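Local coordinates for protein ATP-dependent RNA helicase HrpB (Escherichia coli, PDB 6EUD) that hydrolyses ATP to ADP and phosphate as a DEAH/RHA-type RNA helicase that binds single-stranded RNA, at residues E665-T673 and L684-L693. Residues are numbered along the deposited sequence; the frame is centred on the assembly and turned at random.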
loop_
_atom_site.group_PDB
_atom_site.type_symbol
_atom_site.label_atom_id
_atom_site.label_comp_id
_atom_site.label_asym_id
_atom_site.label_seq_id
_atom_site.Cartn_x
_atom_site.Cartn_y
_atom_site.Cartn_z
ATOM N N GLU A 665 16.622 -9.312 23.446
ATOM C CA GLU A 665 16.065 -8.813 24.697
ATOM C C GLU A 665 15.172 -9.860 25.373
ATOM O O GLU A 665 15.172 -10.008 26.594
ATOM C CB GLU A 665 15.276 -7.516 24.437
ATOM C CG GLU A 665 16.152 -6.274 24.163
ATOM C CD GLU A 665 16.765 -6.253 22.758
ATOM O OE1 GLU A 665 16.283 -6.999 21.868
ATOM O OE2 GLU A 665 17.737 -5.490 22.536
ATOM N N THR A 666 14.421 -10.611 24.577
ATOM C CA THR A 666 13.493 -11.577 25.148
ATOM C C THR A 666 14.172 -12.927 25.488
ATOM O O THR A 666 13.993 -13.432 26.595
ATOM C CB THR A 666 12.282 -11.797 24.208
ATOM O OG1 THR A 666 12.726 -12.328 22.958
ATOM C CG2 THR A 666 11.607 -10.490 23.924
ATOM N N TRP A 667 14.972 -13.495 24.581
ATOM C CA TRP A 667 15.534 -14.830 24.835
ATOM C C TRP A 667 16.930 -14.865 25.469
ATOM O O TRP A 667 17.271 -15.843 26.149
ATOM C CB TRP A 667 15.544 -15.667 23.539
ATOM C CG TRP A 667 16.540 -15.286 22.478
ATOM C CD1 TRP A 667 16.375 -14.342 21.513
ATOM C CD2 TRP A 667 17.829 -15.883 22.234
ATOM N NE1 TRP A 667 17.486 -14.288 20.697
ATOM C CE2 TRP A 667 18.392 -15.226 21.117
ATOM C CE3 TRP A 667 18.566 -16.897 22.859
ATOM C CZ2 TRP A 667 19.664 -15.552 20.609
ATOM C CZ3 TRP A 667 19.827 -17.224 22.356
ATOM C CH2 TRP A 667 20.365 -16.550 21.242
ATOM N N LEU A 668 17.733 -13.819 25.264
ATOM C CA LEU A 668 19.133 -13.864 25.675
ATOM C C LEU A 668 19.424 -13.015 26.895
ATOM O O LEU A 668 20.153 -13.445 27.794
ATOM C CB LEU A 668 20.047 -13.430 24.531
ATOM C CG LEU A 668 21.515 -13.562 24.948
ATOM C CD1 LEU A 668 21.806 -15.028 25.331
ATOM C CD2 LEU A 668 22.478 -13.056 23.853
ATOM N N LEU A 669 18.867 -11.806 26.920
ATOM C CA LEU A 669 19.092 -10.867 28.022
ATOM C C LEU A 669 18.760 -11.427 29.422
ATOM O O LEU A 669 19.542 -11.209 30.343
ATOM C CB LEU A 669 18.310 -9.566 27.778
ATOM C CG LEU A 669 18.355 -8.489 28.872
ATOM C CD1 LEU A 669 19.783 -8.050 29.193
ATOM C CD2 LEU A 669 17.498 -7.300 28.453
ATOM N N PRO A 670 17.624 -12.154 29.593
ATOM C CA PRO A 670 17.343 -12.698 30.931
ATOM C C PRO A 670 18.486 -13.503 31.533
ATOM O O PRO A 670 18.585 -13.566 32.755
ATOM C CB PRO A 670 16.143 -13.617 30.691
ATOM C CG PRO A 670 15.455 -13.015 29.540
ATOM C CD PRO A 670 16.531 -12.467 28.651
ATOM N N HIS A 671 19.332 -14.107 30.700
ATOM C CA HIS A 671 20.416 -14.948 31.201
ATOM C C HIS A 671 21.741 -14.209 31.430
ATOM O O HIS A 671 22.743 -14.824 31.785
ATOM C CB HIS A 671 20.652 -16.106 30.241
ATOM C CG HIS A 671 19.452 -16.976 30.043
ATOM N ND1 HIS A 671 19.224 -18.114 30.789
ATOM C CD2 HIS A 671 18.413 -16.877 29.180
ATOM C CE1 HIS A 671 18.095 -18.676 30.395
ATOM N NE2 HIS A 671 17.582 -17.944 29.422
ATOM N N MET A 672 21.746 -12.894 31.238
ATOM C CA MET A 672 22.996 -12.146 31.220
ATOM C C MET A 672 23.382 -11.567 32.572
ATOM O O MET A 672 24.216 -10.665 32.655
ATOM C CB MET A 672 22.923 -11.026 30.182
ATOM C CG MET A 672 22.897 -11.536 28.759
ATOM S SD MET A 672 23.023 -10.210 27.555
ATOM C CE MET A 672 24.657 -9.556 27.923
ATOM N N THR A 673 22.786 -12.091 33.632
ATOM C CA THR A 673 23.146 -11.650 34.967
ATOM C C THR A 673 24.585 -12.054 35.274
ATOM O O THR A 673 24.963 -13.212 35.099
ATOM C CB THR A 673 22.203 -12.235 36.028
ATOM O OG1 THR A 673 20.844 -12.023 35.620
ATOM C CG2 THR A 673 22.442 -11.570 37.380
ATOM N N LEU A 684 27.570 -17.687 28.063
ATOM C CA LEU A 684 26.120 -17.848 28.060
ATOM C C LEU A 684 25.730 -19.206 27.511
ATOM O O LEU A 684 26.237 -19.620 26.474
ATOM C CB LEU A 684 25.462 -16.748 27.239
ATOM C CG LEU A 684 25.688 -15.345 27.783
ATOM C CD1 LEU A 684 25.298 -14.314 26.742
ATOM C CD2 LEU A 684 24.909 -15.147 29.079
ATOM N N ASP A 685 24.828 -19.885 28.215
ATOM C CA ASP A 685 24.350 -21.207 27.830
ATOM C C ASP A 685 23.290 -21.071 26.766
ATOM O O ASP A 685 22.090 -20.936 27.062
ATOM C CB ASP A 685 23.806 -21.972 29.039
ATOM C CG ASP A 685 23.641 -23.457 28.768
ATOM O OD1 ASP A 685 23.379 -23.846 27.611
ATOM O OD2 ASP A 685 23.766 -24.247 29.716
ATOM N N ILE A 686 23.746 -21.111 25.518
ATOM C CA ILE A 686 22.895 -20.830 24.372
ATOM C C ILE A 686 21.794 -21.856 24.218
ATOM O O ILE A 686 20.676 -21.508 23.837
ATOM C CB ILE A 686 23.744 -20.753 23.074
ATOM C CG1 ILE A 686 24.698 -19.542 23.143
ATOM C CG2 ILE A 686 22.867 -20.702 21.825
ATOM C CD1 ILE A 686 24.001 -18.223 23.378
ATOM N N TYR A 687 22.118 -23.114 24.523
ATOM C CA TYR A 687 21.164 -24.223 24.470
ATOM C C TYR A 687 20.027 -24.007 25.444
ATOM O O TYR A 687 18.870 -24.196 25.104
ATOM C CB TYR A 687 21.850 -25.550 24.797
ATOM C CG TYR A 687 20.894 -26.710 25.023
ATOM C CD1 TYR A 687 20.414 -27.024 26.307
ATOM C CD2 TYR A 687 20.485 -27.507 23.961
ATOM C CE1 TYR A 687 19.525 -28.097 26.513
ATOM C CE2 TYR A 687 19.629 -28.580 24.155
ATOM C CZ TYR A 687 19.149 -28.873 25.432
ATOM O OH TYR A 687 18.288 -29.934 25.601
ATOM N N GLN A 688 20.371 -23.639 26.672
ATOM C CA GLN A 688 19.365 -23.404 27.689
ATOM C C GLN A 688 18.492 -22.205 27.323
ATOM O O GLN A 688 17.280 -22.223 27.533
ATOM C CB GLN A 688 20.015 -23.191 29.045
ATOM C CG GLN A 688 19.151 -23.708 30.169
ATOM C CD GLN A 688 18.867 -25.195 30.018
ATOM O OE1 GLN A 688 19.790 -26.010 29.987
ATOM N NE2 GLN A 688 17.587 -25.551 29.900
ATOM N N ALA A 689 19.111 -21.171 26.764
ATOM C CA ALA A 689 18.383 -19.959 26.397
ATOM C C ALA A 689 17.372 -20.238 25.289
ATOM O O ALA A 689 16.214 -19.845 25.397
ATOM C CB ALA A 689 19.349 -18.858 25.972
ATOM N N LEU A 690 17.808 -20.913 24.230
ATOM C CA LEU A 690 16.890 -21.370 23.184
ATOM C C LEU A 690 15.773 -22.264 23.735
ATOM O O LEU A 690 14.601 -22.094 23.405
ATOM C CB LEU A 690 17.656 -22.115 22.101
ATOM C CG LEU A 690 18.476 -21.224 21.173
ATOM C CD1 LEU A 690 19.202 -22.079 20.180
ATOM C CD2 LEU A 690 17.560 -20.240 20.466
ATOM N N ARG A 691 16.139 -23.209 24.594
ATOM C CA ARG A 691 15.163 -24.127 25.175
ATOM C C ARG A 691 14.182 -23.353 26.061
ATOM O O ARG A 691 13.030 -23.764 26.250
ATOM C CB ARG A 691 15.881 -25.225 25.962
ATOM C CG ARG A 691 15.044 -26.423 26.271
ATOM C CD ARG A 691 15.895 -27.527 26.852
ATOM N NE ARG A 691 15.143 -28.776 26.920
ATOM C CZ ARG A 691 14.413 -29.141 27.968
ATOM N NH1 ARG A 691 14.354 -28.349 29.030
ATOM N NH2 ARG A 691 13.755 -30.291 27.956
ATOM N N GLY A 692 14.642 -22.216 26.583
ATOM C CA GLY A 692 13.820 -21.346 27.402
ATOM C C GLY A 692 12.648 -20.779 26.625
ATOM O O GLY A 692 11.629 -20.426 27.220
ATOM N N LEU A 693 12.780 -20.706 25.298
ATOM C CA LEU A 693 11.679 -20.254 24.419
ATOM C C LEU A 693 10.426 -21.162 24.473
ATOM O O LEU A 693 9.355 -20.760 24.023
ATOM C CB LEU A 693 12.166 -20.149 22.966
ATOM C CG LEU A 693 13.221 -19.052 22.734
ATOM C CD1 LEU A 693 13.896 -19.137 21.367
ATOM C CD2 LEU A 693 12.583 -17.702 22.904
HETATM O O HOH W 1 15.849 -17.906 27.492
#
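Trp667 packs its indole against helix 686-692. Ala689 CB sits at the ring edge, 3.8 Å from CE3; Leu690 CD2 covers one face, 4.1 Å above the plane and offset toward the rim, and Leu668 CB of its own segment backs the other. Leu693 CD2 comes within 3.6 Å of Trp667 CB, and Trp667 NE1 is hydrogen-bonded to Leu660 O. Leu684 extends the apolar part: CD1 meets Leu668 CD1 at 3.8 Å, the two side chains crossing at about a right angle. Its CD2 lies 4.1 Å from Met672 CG and touches the His671 carbonyl. With an alanine here, Leu668 CD1 would probably lose its Leu684 partner and a gap open at Met672 CG. Helix 608-622 backs Leu668 and Met672; helix 631-646 backs Ile686 and Leu690. Exposed His671 marks the solvent side, its ring over Ala689 CB in an off-centre CH-pi contact, 4.2 Å from methyl to centroid. A water in the imidazole plane, 2.6 Å from His671 NE2, donates to Trp667 O and Ala689 O. With no direct hydrogen bond between the segments, apolar packing joins them within HrpB's ATP-dependent helicase C-terminal region, while the water probably helps satisfy both carbonyl oxygens and ties them to the imidazole.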